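Local coordinates for protein fatty acid amide hydrolase (Candida albicans, PDB 6KVR) that probably hydrolyses monocarboxylic acid amides to the carboxylate and ammonium, as a fungal member of the amidase signature family, at residues Ala90-Ala94 / Ala95-Ser99; Gly144-Gly148 / Pro149-Ile153; Gly184-Thr187 / Ser188-Lys192; Leu308-Lys311 / Ala312-Glu316. All coordinates share one frame; numbering follows the deposited sequence.

Interaction 1 of 4, residues Ala90-Ala94 / Ala95-Ser99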
ATOM      1  N   ALA A  90     -29.560  -4.569 -15.702  1.00 41.32           N
ATOM      2  CA  ALA A  90     -28.517  -4.571 -16.722  1.00 41.94           C
ATOM      3  C   ALA A  90     -28.800  -5.628 -17.785  1.00 38.66           C
ATOM      4  O   ALA A  90     -28.724  -5.346 -18.990  1.00 35.07           O
ATOM      5  CB  ALA A  90     -27.144  -4.798 -16.077  1.00 32.71           C
ATOM      6  N   LYS A  91     -29.136  -6.852 -17.351  1.00 34.44           N
ATOM      7  CA  LYS A  91     -29.495  -7.911 -18.293  1.00 39.46           C
ATOM      8  C   LYS A  91     -30.715  -7.527 -19.130  1.00 42.96           C
ATOM      9  O   LYS A  91     -30.748  -7.775 -20.344  1.00 42.23           O
ATOM     10  CB  LYS A  91     -29.763  -9.219 -17.544  1.00 40.78           C
ATOM     11  CG  LYS A  91     -28.529  -9.991 -17.108  1.00 41.81           C
ATOM     12  CD  LYS A  91     -28.729 -10.658 -15.739  1.00 43.81           C
ATOM     13  CE  LYS A  91     -27.841 -11.908 -15.598  1.00 58.20           C
ATOM     14  NZ  LYS A  91     -27.243 -12.134 -14.228  1.00 56.05           N
ATOM     15  N   LYS A  92     -31.732  -6.921 -18.504  1.00 41.12           N
ATOM     16  CA  LYS A  92     -32.936  -6.547 -19.245  1.00 44.13           C
ATOM     17  C   LYS A  92     -32.630  -5.509 -20.322  1.00 45.86           C
ATOM     18  O   LYS A  92     -33.074  -5.638 -21.468  1.00 44.68           O
ATOM     19  CB  LYS A  92     -34.011  -6.018 -18.294  1.00 42.83           C
ATOM     20  CG  LYS A  92     -34.745  -7.069 -17.477  1.00 48.14           C
ATOM     21  CD  LYS A  92     -36.201  -6.629 -17.262  1.00 49.97           C
ATOM     22  CE  LYS A  92     -36.901  -7.455 -16.172  1.00 51.64           C
ATOM     23  NZ  LYS A  92     -36.462  -8.893 -16.160  1.00 53.40           N
ATOM     24  N   ILE A  93     -31.883  -4.456 -19.968  1.00 45.84           N
ATOM     25  CA  ILE A  93     -31.504  -3.435 -20.947  1.00 43.88           C
ATOM     26  C   ILE A  93     -30.680  -4.055 -22.068  1.00 42.67           C
ATOM     27  O   ILE A  93     -30.908  -3.791 -23.255  1.00 41.47           O
ATOM     28  CB  ILE A  93     -30.732  -2.292 -20.266  1.00 39.93           C
ATOM     29  CG1 ILE A  93     -31.628  -1.556 -19.272  1.00 39.58           C
ATOM     30  CG2 ILE A  93     -30.149  -1.347 -21.311  1.00 36.74           C
ATOM     31  CD1 ILE A  93     -30.851  -0.745 -18.251  1.00 35.58           C
ATOM     32  N   ALA A  94     -29.694  -4.873 -21.700  1.00 39.38           N
ATOM     33  CA  ALA A  94     -28.820  -5.484 -22.695  1.00 46.23           C
ATOM     34  C   ALA A  94     -29.603  -6.347 -23.673  1.00 48.14           C
ATOM     35  O   ALA A  94     -29.227  -6.451 -24.846  1.00 49.65           O
ATOM     36  CB  ALA A  94     -27.740  -6.316 -22.004  1.00 39.23           C
ATOM     37  N   ALA A  95     -30.692  -6.962 -23.211  1.00 48.66           N
ATOM     38  CA  ALA A  95     -31.515  -7.839 -24.030  1.00 44.56           C
ATOM     39  C   ALA A  95     -32.630  -7.097 -24.750  1.00 43.37           C
ATOM     40  O   ALA A  95     -33.438  -7.741 -25.419  1.00 48.11           O
ATOM     41  CB  ALA A  95     -32.119  -8.959 -23.174  1.00 35.87           C
ATOM     42  N   GLY A  96     -32.697  -5.773 -24.626  1.00 42.32           N
ATOM     43  CA  GLY A  96     -33.711  -5.006 -25.327  1.00 39.61           C
ATOM     44  C   GLY A  96     -35.102  -5.072 -24.741  1.00 43.91           C
ATOM     45  O   GLY A  96     -36.062  -4.689 -25.411  1.00 47.47           O
ATOM     46  N   GLU A  97     -35.244  -5.554 -23.509  1.00 48.25           N
ATOM     47  CA  GLU A  97     -36.540  -5.555 -22.844  1.00 46.37           C
ATOM     48  C   GLU A  97     -36.889  -4.191 -22.256  1.00 46.04           C
ATOM     49  O   GLU A  97     -38.069  -3.824 -22.223  1.00 48.50           O
ATOM     50  CB  GLU A  97     -36.560  -6.636 -21.765  1.00 43.99           C
ATOM     51  CG  GLU A  97     -36.120  -7.983 -22.310  1.00 46.09           C
ATOM     52  CD  GLU A  97     -36.223  -9.100 -21.289  1.00 57.46           C
ATOM     53  OE1 GLU A  97     -36.855  -8.877 -20.233  1.00 64.33           O
ATOM     54  OE2 GLU A  97     -35.694 -10.205 -21.552  1.00 56.94           O
ATOM     55  N   LEU A  98     -35.898  -3.419 -21.813  1.00 45.78           N
ATOM     56  CA  LEU A  98     -36.143  -2.067 -21.323  1.00 42.16           C
ATOM     57  C   LEU A  98     -35.250  -1.054 -22.027  1.00 38.83           C
ATOM     58  O   LEU A  98     -34.066  -1.311 -22.278  1.00 40.67           O
ATOM     59  CB  LEU A  98     -35.910  -1.946 -19.814  1.00 40.94           C
ATOM     60  CG  LEU A  98     -36.723  -2.810 -18.866  1.00 45.05           C
ATOM     61  CD1 LEU A  98     -36.014  -2.891 -17.530  1.00 45.43           C
ATOM     62  CD2 LEU A  98     -38.123  -2.210 -18.715  1.00 42.43           C
ATOM     63  N   SER A  99     -35.818   0.107 -22.327  1.00 37.06           N
ATOM     64  CA  SER A  99     -35.002   1.204 -22.799  1.00 36.60           C
ATOM     65  C   SER A  99     -34.244   1.820 -21.627  1.00 38.13           C
ATOM     66  O   SER A  99     -34.634   1.695 -20.462  1.00 35.63           O
ATOM     67  CB  SER A  99     -35.866   2.253 -23.500  1.00 37.51           C
ATOM     68  OG  SER A  99     -36.506   3.108 -22.574  1.00 41.69           O
TER
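The Glu97 carboxylate is the only flat side-chain group here, and its OE1 lies 3.8 Å from Lys92 CD. The aliphatic part of Lys92 thus brushes the oxygen end of Glu97. The ammonium stays further off, with Lys92 NZ 4.1 Å from Glu97 OE1, beyond a salt bridge. Leu98 packs against the same lysine chain, its CD1 3.8 Å from Lys92 CB. The Lys92 chain, bent at chi2 (-146°) and chi4, crosses Glu97 and Leu98 obliquely. The backbone here forms a Schellman motif that ends helix 86-94. Glu97 N bonds to Lys92 O at 3.0 Å, and Gly96 N bonds to Ile93 O at 3.0 Å. The second N-H comes from above the Ile93 carbonyl plane, not along a lone pair. Gly96 has the positive phi of the motif, 76°. Ile93 CA makes a CA-H...O contact with Leu98 O at 3.6 Å. Ser99 then caps the next helix, its OG bonding to Glu102 N. Lys92 O and Ile93 O thus find donors past the helix end. The Lys92 and Glu97 charges probably attract only weakly, since both residues sit near solvent.

Interaction 2 of 4, residues Gly144-Gly148 / Pro149-Ile153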
ATOM      1  N   GLY A 144     -26.220  -2.626 -31.710  1.00 45.11           N
ATOM      2  CA  GLY A 144     -26.799  -3.900 -31.340  1.00 43.25           C
ATOM      3  C   GLY A 144     -26.278  -4.489 -30.053  1.00 47.00           C
ATOM      4  O   GLY A 144     -26.527  -5.670 -29.779  1.00 44.73           O
ATOM      5  N   LYS A 145     -25.565  -3.703 -29.252  1.00 47.36           N
ATOM      6  CA  LYS A 145     -24.993  -4.172 -28.001  1.00 48.41           C
ATOM      7  C   LYS A 145     -24.831  -2.969 -27.085  1.00 41.44           C
ATOM      8  O   LYS A 145     -25.037  -1.825 -27.490  1.00 38.57           O
ATOM      9  CB  LYS A 145     -23.653  -4.885 -28.229  1.00 44.20           C
ATOM     10  CG  LYS A 145     -22.668  -4.093 -29.092  1.00 45.54           C
ATOM     11  CD  LYS A 145     -21.425  -4.912 -29.373  1.00 53.28           C
ATOM     12  CE  LYS A 145     -20.441  -4.173 -30.270  1.00 63.39           C
ATOM     13  NZ  LYS A 145     -20.035  -2.843 -29.733  1.00 59.57           N
ATOM     14  N   THR A 146     -24.451  -3.234 -25.844  1.00 43.23           N
ATOM     15  CA  THR A 146     -24.304  -2.147 -24.891  1.00 42.50           C
ATOM     16  C   THR A 146     -22.861  -1.649 -24.846  1.00 39.80           C
ATOM     17  O   THR A 146     -21.935  -2.296 -25.341  1.00 38.79           O
ATOM     18  CB  THR A 146     -24.763  -2.591 -23.509  1.00 38.24           C
ATOM     19  OG1 THR A 146     -24.137  -3.828 -23.177  1.00 40.41           O
ATOM     20  CG2 THR A 146     -26.283  -2.771 -23.500  1.00 41.33           C
ATOM     21  N   VAL A 147     -22.696  -0.458 -24.264  1.00 39.42           N
ATOM     22  CA  VAL A 147     -21.384   0.156 -24.100  1.00 41.80           C
ATOM     23  C   VAL A 147     -20.514  -0.606 -23.111  1.00 38.96           C
ATOM     24  O   VAL A 147     -19.283  -0.530 -23.190  1.00 35.64           O
ATOM     25  CB  VAL A 147     -21.559   1.619 -23.646  1.00 41.07           C
ATOM     26  CG1 VAL A 147     -20.236   2.351 -23.649  1.00 47.09           C
ATOM     27  CG2 VAL A 147     -22.558   2.328 -24.539  1.00 45.49           C
ATOM     28  N   GLY A 148     -21.121  -1.330 -22.168  1.00 37.53           N
ATOM     29  CA  GLY A 148     -20.389  -1.994 -21.113  1.00 31.32           C
ATOM     30  C   GLY A 148     -21.364  -2.518 -20.077  1.00 34.94           C
ATOM     31  O   GLY A 148     -22.577  -2.371 -20.231  1.00 35.98           O
ATOM     32  N   PRO A 149     -20.857  -3.117 -18.993  1.00 32.51           N
ATOM     33  CA  PRO A 149     -21.742  -3.849 -18.063  1.00 31.69           C
ATOM     34  C   PRO A 149     -22.631  -2.977 -17.190  1.00 34.91           C
ATOM     35  O   PRO A 149     -23.478  -3.532 -16.478  1.00 34.44           O
ATOM     36  CB  PRO A 149     -20.760  -4.645 -17.199  1.00 30.62           C
ATOM     37  CG  PRO A 149     -19.497  -3.882 -17.274  1.00 33.56           C
ATOM     38  CD  PRO A 149     -19.436  -3.278 -18.648  1.00 28.99           C
ATOM     39  N   LEU A 150     -22.464  -1.652 -17.190  1.00 32.39           N
ATOM     40  CA  LEU A 150     -23.338  -0.761 -16.431  1.00 30.44           C
ATOM     41  C   LEU A 150     -24.196   0.096 -17.352  1.00 29.58           C
ATOM     42  O   LEU A 150     -24.715   1.135 -16.928  1.00 29.52           O
ATOM     43  CB  LEU A 150     -22.519   0.127 -15.488  1.00 29.03           C
ATOM     44  CG  LEU A 150     -21.712  -0.572 -14.385  1.00 32.99           C
ATOM     45  CD1 LEU A 150     -20.979   0.450 -13.538  1.00 29.27           C
ATOM     46  CD2 LEU A 150     -22.596  -1.453 -13.505  1.00 33.02           C
ATOM     47  N   HIS A 151     -24.331  -0.318 -18.610  1.00 28.42           N
ATOM     48  CA  HIS A 151     -25.055   0.434 -19.625  1.00 33.74           C
ATOM     49  C   HIS A 151     -26.466   0.751 -19.149  1.00 33.12           C
ATOM     50  O   HIS A 151     -27.266  -0.156 -18.890  1.00 33.38           O
ATOM     51  CB  HIS A 151     -25.083  -0.385 -20.923  1.00 34.62           C
ATOM     52  CG  HIS A 151     -25.823   0.268 -22.052  1.00 39.20           C
ATOM     53  ND1 HIS A 151     -25.187   0.759 -23.172  1.00 39.87           N
ATOM     54  CD2 HIS A 151     -27.148   0.478 -22.250  1.00 35.34           C
ATOM     55  CE1 HIS A 151     -26.084   1.263 -24.002  1.00 40.00           C
ATOM     56  NE2 HIS A 151     -27.281   1.105 -23.466  1.00 42.95           N
ATOM     57  N   GLY A 152     -26.748   2.041 -18.994  1.00 30.64           N
ATOM     58  CA  GLY A 152     -28.071   2.494 -18.622  1.00 29.94           C
ATOM     59  C   GLY A 152     -28.402   2.434 -17.150  1.00 33.01           C
ATOM     60  O   GLY A 152     -29.562   2.656 -16.795  1.00 37.91           O
ATOM     61  N   ILE A 153     -27.440   2.153 -16.275  1.00 31.58           N
ATOM     62  CA  ILE A 153     -27.698   1.952 -14.857  1.00 31.04           C
ATOM     63  C   ILE A 153     -27.550   3.325 -14.150  1.00 26.35           C
ATOM     64  O   ILE A 153     -26.433   3.861 -14.152  1.00 30.35           O
ATOM     65  CB  ILE A 153     -26.760   0.902 -14.254  1.00 32.49           C
ATOM     66  CG1 ILE A 153     -27.088  -0.469 -14.840  1.00 34.38           C
ATOM     67  CG2 ILE A 153     -26.929   0.811 -12.753  1.00 31.34           C
ATOM     68  CD1 ILE A 153     -28.584  -0.830 -14.752  1.00 36.71           C
TER
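Gly148 O accepts the backbone N of His151 at 3.1 Å and closes a type I beta turn, overlapped by a type II turn from Leu150 to Ile153. The two turns lie in the loop between helix 126-143 and strand 155-158 of the amidase fold. The His151 N-H approaches from above the Gly148 carbonyl plane, 53° out of it. Pro149 is the second residue of the first turn, and Gly152 with its positive phi is the third of the second. His151 folds back over the preceding residues. With CG anti to the backbone N (chi1 179°), the imidazole is carried back to Thr146 and Val147. The methyl CG2 of Thr146 sits over one ring face, 3.6 Å from the ring centroid, and makes a CH-pi contact. Thr146 CB also presses close, 3.4 Å from His151 CG. ND1 is the acceptor for the backbone N-H of Val147 at 3.0 Å. The bond is nearly straight at the hydrogen (172°), though Val147 N is tilted out of the imidazole plane. As an acceptor ND1 carries no proton in this bond, so a neutral imidazole would probably hold its proton on NE2. The bond and the methyl together limit the ring's rotation. Outside the loop, Arg136 of helix 126-143 and Ile93 of helix 86-94 also touch His151. Pro149 rests on Ala312 and Glu316 of helix 303-317. Beside the nitrogen that accepts the bond, Val147 CG2 lies 3.4 Å from His151 ND1.

Interaction 3 of 4, residues Gly184-Thr187 / Ser188-Lys192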
ATOM      1  N   GLY A 184     -13.257  12.660 -11.659  1.00 24.91           N
ATOM      2  CA  GLY A 184     -12.267  11.883 -10.953  1.00 23.92           C
ATOM      3  C   GLY A 184     -12.170  10.498 -11.552  1.00 26.02           C
ATOM      4  O   GLY A 184     -12.958  10.114 -12.422  1.00 26.51           O
ATOM      5  N   VAL A 185     -11.196   9.717 -11.069  1.00 21.78           N
ATOM      6  CA  VAL A 185     -10.926   8.424 -11.699  1.00 26.41           C
ATOM      7  C   VAL A 185     -12.150   7.516 -11.609  1.00 26.91           C
ATOM      8  O   VAL A 185     -12.558   6.897 -12.597  1.00 26.13           O
ATOM      9  CB  VAL A 185      -9.686   7.755 -11.083  1.00 24.93           C
ATOM     10  CG1 VAL A 185      -9.523   6.371 -11.650  1.00 20.22           C
ATOM     11  CG2 VAL A 185      -8.431   8.585 -11.374  1.00 29.08           C
ATOM     12  N   THR A 186     -12.756   7.423 -10.427  1.00 25.66           N
ATOM     13  CA  THR A 186     -13.845   6.471 -10.262  1.00 25.07           C
ATOM     14  C   THR A 186     -15.055   6.863 -11.112  1.00 26.55           C
ATOM     15  O   THR A 186     -15.664   6.013 -11.772  1.00 27.97           O
ATOM     16  CB  THR A 186     -14.200   6.343  -8.777  1.00 24.33           C
ATOM     17  OG1 THR A 186     -13.245   5.482  -8.157  1.00 31.93           O
ATOM     18  CG2 THR A 186     -15.608   5.735  -8.586  1.00 23.44           C
ATOM     19  N   THR A 187     -15.395   8.149 -11.150  1.00 24.11           N
ATOM     20  CA  THR A 187     -16.544   8.557 -11.949  1.00 28.17           C
ATOM     21  C   THR A 187     -16.303   8.322 -13.439  1.00 27.03           C
ATOM     22  O   THR A 187     -17.213   7.881 -14.156  1.00 26.99           O
ATOM     23  CB  THR A 187     -16.883  10.020 -11.671  1.00 25.85           C
ATOM     24  OG1 THR A 187     -17.323  10.147 -10.318  1.00 27.66           O
ATOM     25  CG2 THR A 187     -17.980  10.504 -12.601  1.00 25.80           C
ATOM     26  N   SER A 188     -15.098   8.605 -13.939  1.00 25.85           N
ATOM     27  CA  SER A 188     -14.919   8.411 -15.371  1.00 26.17           C
ATOM     28  C   SER A 188     -14.844   6.939 -15.722  1.00 25.78           C
ATOM     29  O   SER A 188     -15.208   6.564 -16.836  1.00 32.27           O
ATOM     30  CB  SER A 188     -13.699   9.173 -15.901  1.00 27.63           C
ATOM     31  OG  SER A 188     -12.498   8.628 -15.461  1.00 34.58           O
ATOM     32  N   ILE A 189     -14.454   6.080 -14.788  1.00 25.50           N
ATOM     33  CA  ILE A 189     -14.584   4.656 -15.063  1.00 29.54           C
ATOM     34  C   ILE A 189     -16.055   4.257 -15.143  1.00 30.54           C
ATOM     35  O   ILE A 189     -16.446   3.467 -16.010  1.00 30.81           O
ATOM     36  CB  ILE A 189     -13.827   3.836 -14.007  1.00 29.64           C
ATOM     37  CG1 ILE A 189     -12.316   3.917 -14.250  1.00 26.72           C
ATOM     38  CG2 ILE A 189     -14.311   2.365 -14.000  1.00 28.85           C
ATOM     39  CD1 ILE A 189     -11.518   3.260 -13.147  1.00 23.25           C
ATOM     40  N   LEU A 190     -16.898   4.802 -14.258  1.00 25.36           N
ATOM     41  CA  LEU A 190     -18.304   4.400 -14.255  1.00 28.55           C
ATOM     42  C   LEU A 190     -18.993   4.803 -15.551  1.00 29.36           C
ATOM     43  O   LEU A 190     -19.761   4.019 -16.123  1.00 29.53           O
ATOM     44  CB  LEU A 190     -19.031   4.991 -13.045  1.00 26.28           C
ATOM     45  CG  LEU A 190     -18.625   4.356 -11.709  1.00 27.72           C
ATOM     46  CD1 LEU A 190     -19.388   4.988 -10.557  1.00 21.55           C
ATOM     47  CD2 LEU A 190     -18.851   2.836 -11.747  1.00 25.61           C
ATOM     48  N   GLU A 191     -18.703   6.014 -16.043  1.00 27.63           N
ATOM     49  CA  GLU A 191     -19.255   6.470 -17.315  1.00 31.14           C
ATOM     50  C   GLU A 191     -18.810   5.577 -18.468  1.00 31.65           C
ATOM     51  O   GLU A 191     -19.628   5.162 -19.294  1.00 30.83           O
ATOM     52  CB  GLU A 191     -18.844   7.917 -17.577  1.00 32.61           C
ATOM     53  CG  GLU A 191     -19.461   8.503 -18.824  1.00 32.50           C
ATOM     54  CD  GLU A 191     -18.908   9.882 -19.154  1.00 47.00           C
ATOM     55  OE1 GLU A 191     -19.577  10.626 -19.915  1.00 54.26           O
ATOM     56  OE2 GLU A 191     -17.805  10.222 -18.685  1.00 49.81           O
ATOM     57  N   LYS A 192     -17.509   5.280 -18.557  1.00 30.17           N
ATOM     58  CA  LYS A 192     -17.038   4.400 -19.630  1.00 33.50           C
ATOM     59  C   LYS A 192     -17.730   3.037 -19.589  1.00 31.39           C
ATOM     60  O   LYS A 192     -18.010   2.446 -20.635  1.00 34.29           O
ATOM     61  CB  LYS A 192     -15.515   4.236 -19.558  1.00 31.18           C
ATOM     62  CG  LYS A 192     -14.746   5.546 -19.794  1.00 35.83           C
ATOM     63  CD  LYS A 192     -13.225   5.363 -19.742  1.00 39.80           C
ATOM     64  CE  LYS A 192     -12.500   6.703 -19.910  1.00 43.41           C
ATOM     65  NZ  LYS A 192     -11.042   6.616 -19.549  1.00 45.89           N
TER
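Ser188 N bonds to Gly184 O at 3.0 Å, the first step of the i to i+4 ladder that opens helix 185-192. Gly184 is the N-cap. Three more rungs cross this contact, and the next of them joins Ile189 N to Val185 O, also at 3.0 Å. Leu190 N donates to Thr186 O and Glu191 N to Thr187 O in the same way. The Ser188 side chain turns back toward the start of the helix. Its OG sits between the backbone N and the carbonyl carbon (chi1 70°), within weak reach of two carbonyls. Ser188 OG is 3.3 Å from Val185 O, and its distance to Gly184 O is similar. Which of the two takes the proton is not settled. On another side of the helix the apolar chains line up. Val185 CG1 meets Ile189 CD1 at 4.0 Å, and the two side chains point the same way. Ile189 CG1 also lies 3.4 Å from Val185 O, the acceptor of its backbone N-H. Leu190 does likewise, with its CG 3.4 Å from Thr186 O.

Further out, Thr186 OG1 is hydrogen-bonded to Tyr313 OH, and also to Ser278 O. The first bond joins this helix to helix 303-317, the second to a loop. Thr187 is about 8 Å from the predicted charge-relay residue Lys158, side chain to side chain. Ile189 and Leu190 pack on Tyr313 and Trp309 of helix 303-317, while Thr186 and Leu190 also rest on Val250 of strand 248-253.

Interaction 4 of 4, residues Leu308-Lys311 / Ala312-Glu316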
ATOM      1  N   LEU A 308     -21.579  -6.874  -8.626  1.00 30.58           N
ATOM      2  CA  LEU A 308     -21.514  -6.405 -10.006  1.00 32.18           C
ATOM      3  C   LEU A 308     -20.574  -5.215 -10.136  1.00 32.78           C
ATOM      4  O   LEU A 308     -19.778  -5.132 -11.079  1.00 31.45           O
ATOM      5  CB  LEU A 308     -22.916  -6.018 -10.489  1.00 31.28           C
ATOM      6  CG  LEU A 308     -22.966  -5.269 -11.830  1.00 34.84           C
ATOM      7  CD1 LEU A 308     -22.532  -6.183 -12.962  1.00 39.74           C
ATOM      8  CD2 LEU A 308     -24.319  -4.642 -12.133  1.00 31.21           C
ATOM      9  N   TRP A 309     -20.679  -4.271  -9.196  1.00 29.89           N
ATOM     10  CA  TRP A 309     -19.939  -3.018  -9.278  1.00 28.44           C
ATOM     11  C   TRP A 309     -18.438  -3.258  -9.111  1.00 25.72           C
ATOM     12  O   TRP A 309     -17.636  -2.810  -9.930  1.00 25.96           O
ATOM     13  CB  TRP A 309     -20.483  -2.057  -8.218  1.00 24.77           C
ATOM     14  CG  TRP A 309     -20.071  -0.642  -8.351  1.00 24.72           C
ATOM     15  CD1 TRP A 309     -20.762   0.356  -8.953  1.00 26.76           C
ATOM     16  CD2 TRP A 309     -18.872  -0.048  -7.840  1.00 26.30           C
ATOM     17  NE1 TRP A 309     -20.070   1.539  -8.869  1.00 28.22           N
ATOM     18  CE2 TRP A 309     -18.904   1.320  -8.188  1.00 25.83           C
ATOM     19  CE3 TRP A 309     -17.765  -0.544  -7.145  1.00 23.32           C
ATOM     20  CZ2 TRP A 309     -17.881   2.205  -7.855  1.00 21.80           C
ATOM     21  CZ3 TRP A 309     -16.746   0.339  -6.805  1.00 27.60           C
ATOM     22  CH2 TRP A 309     -16.817   1.702  -7.157  1.00 27.31           C
HETATM   23  N   MSE A 310     -18.045  -4.000  -8.083  1.00 26.78           N
HETATM   24  CA  MSE A 310     -16.646  -4.333  -7.886  1.00 26.64           C
HETATM   25  C   MSE A 310     -16.065  -5.040  -9.109  1.00 30.11           C
HETATM   26  O   MSE A 310     -15.018  -4.637  -9.631  1.00 31.48           O
HETATM   27  CB  MSE A 310     -16.477  -5.209  -6.638  1.00 30.85           C
HETATM   28  CG  MSE A 310     -16.967  -4.547  -5.351  1.00 29.00           C
HETATM   29 SE   MSE A 310     -15.858  -2.990  -4.861  1.00 40.55          SE
HETATM   30  CE  MSE A 310     -14.291  -3.978  -4.131  1.00 29.18           C
ATOM     31  N   LYS A 311     -16.754  -6.093  -9.562  1.00 32.36           N
ATOM     32  CA  LYS A 311     -16.255  -6.892 -10.678  1.00 28.49           C
ATOM     33  C   LYS A 311     -16.080  -6.043 -11.926  1.00 28.30           C
ATOM     34  O   LYS A 311     -15.038  -6.113 -12.589  1.00 28.53           O
ATOM     35  CB  LYS A 311     -17.196  -8.064 -10.968  1.00 32.81           C
ATOM     36  CG  LYS A 311     -16.717  -8.996 -12.095  1.00 32.66           C
ATOM     37  CD  LYS A 311     -17.752 -10.085 -12.336  1.00 45.93           C
ATOM     38  CE  LYS A 311     -18.985  -9.515 -13.028  1.00 52.42           C
ATOM     39  NZ  LYS A 311     -20.280  -9.984 -12.413  1.00 59.38           N
ATOM     40  N   ALA A 312     -17.087  -5.225 -12.258  1.00 27.66           N
ATOM     41  CA  ALA A 312     -16.991  -4.381 -13.447  1.00 26.57           C
ATOM     42  C   ALA A 312     -15.904  -3.320 -13.286  1.00 30.20           C
ATOM     43  O   ALA A 312     -15.080  -3.115 -14.190  1.00 25.16           O
ATOM     44  CB  ALA A 312     -18.342  -3.727 -13.739  1.00 27.72           C
ATOM     45  N   TYR A 313     -15.896  -2.629 -12.140  1.00 26.95           N
ATOM     46  CA  TYR A 313     -14.940  -1.551 -11.914  1.00 23.86           C
ATOM     47  C   TYR A 313     -13.513  -2.047 -12.092  1.00 24.96           C
ATOM     48  O   TYR A 313     -12.732  -1.457 -12.839  1.00 23.91           O
ATOM     49  CB  TYR A 313     -15.131  -0.962 -10.511  1.00 22.13           C
ATOM     50  CG  TYR A 313     -14.252   0.243 -10.188  1.00 27.09           C
ATOM     51  CD1 TYR A 313     -12.917   0.084  -9.802  1.00 24.56           C
ATOM     52  CD2 TYR A 313     -14.759   1.539 -10.266  1.00 25.14           C
ATOM     53  CE1 TYR A 313     -12.125   1.172  -9.499  1.00 22.85           C
ATOM     54  CE2 TYR A 313     -13.973   2.630  -9.974  1.00 25.59           C
ATOM     55  CZ  TYR A 313     -12.653   2.443  -9.589  1.00 25.50           C
ATOM     56  OH  TYR A 313     -11.870   3.536  -9.287  1.00 25.95           O
ATOM     57  N   ILE A 314     -13.165  -3.148 -11.425  1.00 23.77           N
ATOM     58  CA  ILE A 314     -11.783  -3.600 -11.391  1.00 25.03           C
ATOM     59  C   ILE A 314     -11.405  -4.309 -12.689  1.00 30.94           C
ATOM     60  O   ILE A 314     -10.425  -3.939 -13.347  1.00 31.20           O
ATOM     61  CB  ILE A 314     -11.563  -4.502 -10.164  1.00 26.69           C
ATOM     62  CG1 ILE A 314     -11.636  -3.678  -8.876  1.00 24.49           C
ATOM     63  CG2 ILE A 314     -10.251  -5.301 -10.296  1.00 21.98           C
ATOM     64  CD1 ILE A 314     -11.845  -4.516  -7.622  1.00 26.87           C
ATOM     65  N   ASN A 315     -12.173  -5.334 -13.081  1.00 26.78           N
ATOM     66  CA  ASN A 315     -11.753  -6.182 -14.194  1.00 29.76           C
ATOM     67  C   ASN A 315     -11.953  -5.501 -15.543  1.00 28.86           C
ATOM     68  O   ASN A 315     -11.200  -5.771 -16.481  1.00 36.29           O
ATOM     69  CB  ASN A 315     -12.487  -7.530 -14.142  1.00 27.14           C
ATOM     70  CG  ASN A 315     -11.998  -8.419 -13.008  1.00 30.15           C
ATOM     71  OD1 ASN A 315     -10.963  -8.148 -12.382  1.00 31.96           O
ATOM     72  ND2 ASN A 315     -12.736  -9.495 -12.740  1.00 29.47           N
ATOM     73  N   GLU A 316     -12.918  -4.597 -15.656  1.00 28.90           N
ATOM     74  CA  GLU A 316     -13.145  -3.862 -16.894  1.00 31.18           C
ATOM     75  C   GLU A 316     -12.711  -2.403 -16.847  1.00 35.15           C
ATOM     76  O   GLU A 316     -12.285  -1.865 -17.870  1.00 35.00           O
ATOM     77  CB  GLU A 316     -14.628  -3.920 -17.271  1.00 33.62           C
ATOM     78  CG  GLU A 316     -15.155  -5.339 -17.366  1.00 41.79           C
ATOM     79  CD  GLU A 316     -16.067  -5.545 -18.564  1.00 56.03           C
ATOM     80  OE1 GLU A 316     -15.670  -5.146 -19.689  1.00 63.44           O
ATOM     81  OE2 GLU A 316     -17.175  -6.103 -18.381  1.00 59.86           O
TER
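Trp309 and Tyr313, one turn apart on helix 303-317, set their rings side by side. Both have CG anti to the backbone N (chi1 -167° and -176°), which sends the two side chains the same way. The planes are near parallel but slid apart, with the six-membered ring of Trp309 and the Tyr313 ring 5.0 Å apart at their centroids. The closest approach of the two side chains is Trp309 CH2 to Tyr313 CD2, 3.7 Å. Tyr313 CG lies over one face of the indole, and the selenium of Met310, a selenomethionine, lies in plane at its edge. The methyl CE of Met310 reaches Ile314 CD1 at 4.3 Å. Lys311 runs straight through CG and CD before bending at chi3. Its CG lies 4.1 Å from Asn315 ND2, while Asn315 OD1 bonds to Trp331 N outside the helix. The i to i+4 bonds run through, with Tyr313 N to Trp309 O at 2.8 Å, and a wider pi-type turn lies at 312-316. With little overlap, the ring pair is a van der Waals contact rather than a full stack. Ring carbons, Met310 and Ile314 make an apolar patch, but Tyr313 OH bonds to Thr186 OG1 and Ser278 N.

In the fold
The four contacts follow one another along the chain and gather on one side of its centre. Interactions 1 and 2 are neighbours, with centres about 9 Å apart, where the end of helix 86-94 packs against the loop before strand 155-158. Interaction 2 also touches interactions 3 and 4, at about 14 and 13 Å between centres. Leu150 meets Leu190 and Leu308, and Pro149 and Val147 add contacts. Interactions 3 and 4, their centres about 12 Å apart, join helix 185-192 to helix 303-317 beside strand 248-253 of the central sheet. Interaction 1 lies at the surface. Interactions 3 and 4 lie deeper, with side chains about 8 and 10 Å from that of the predicted catalytic Lys158.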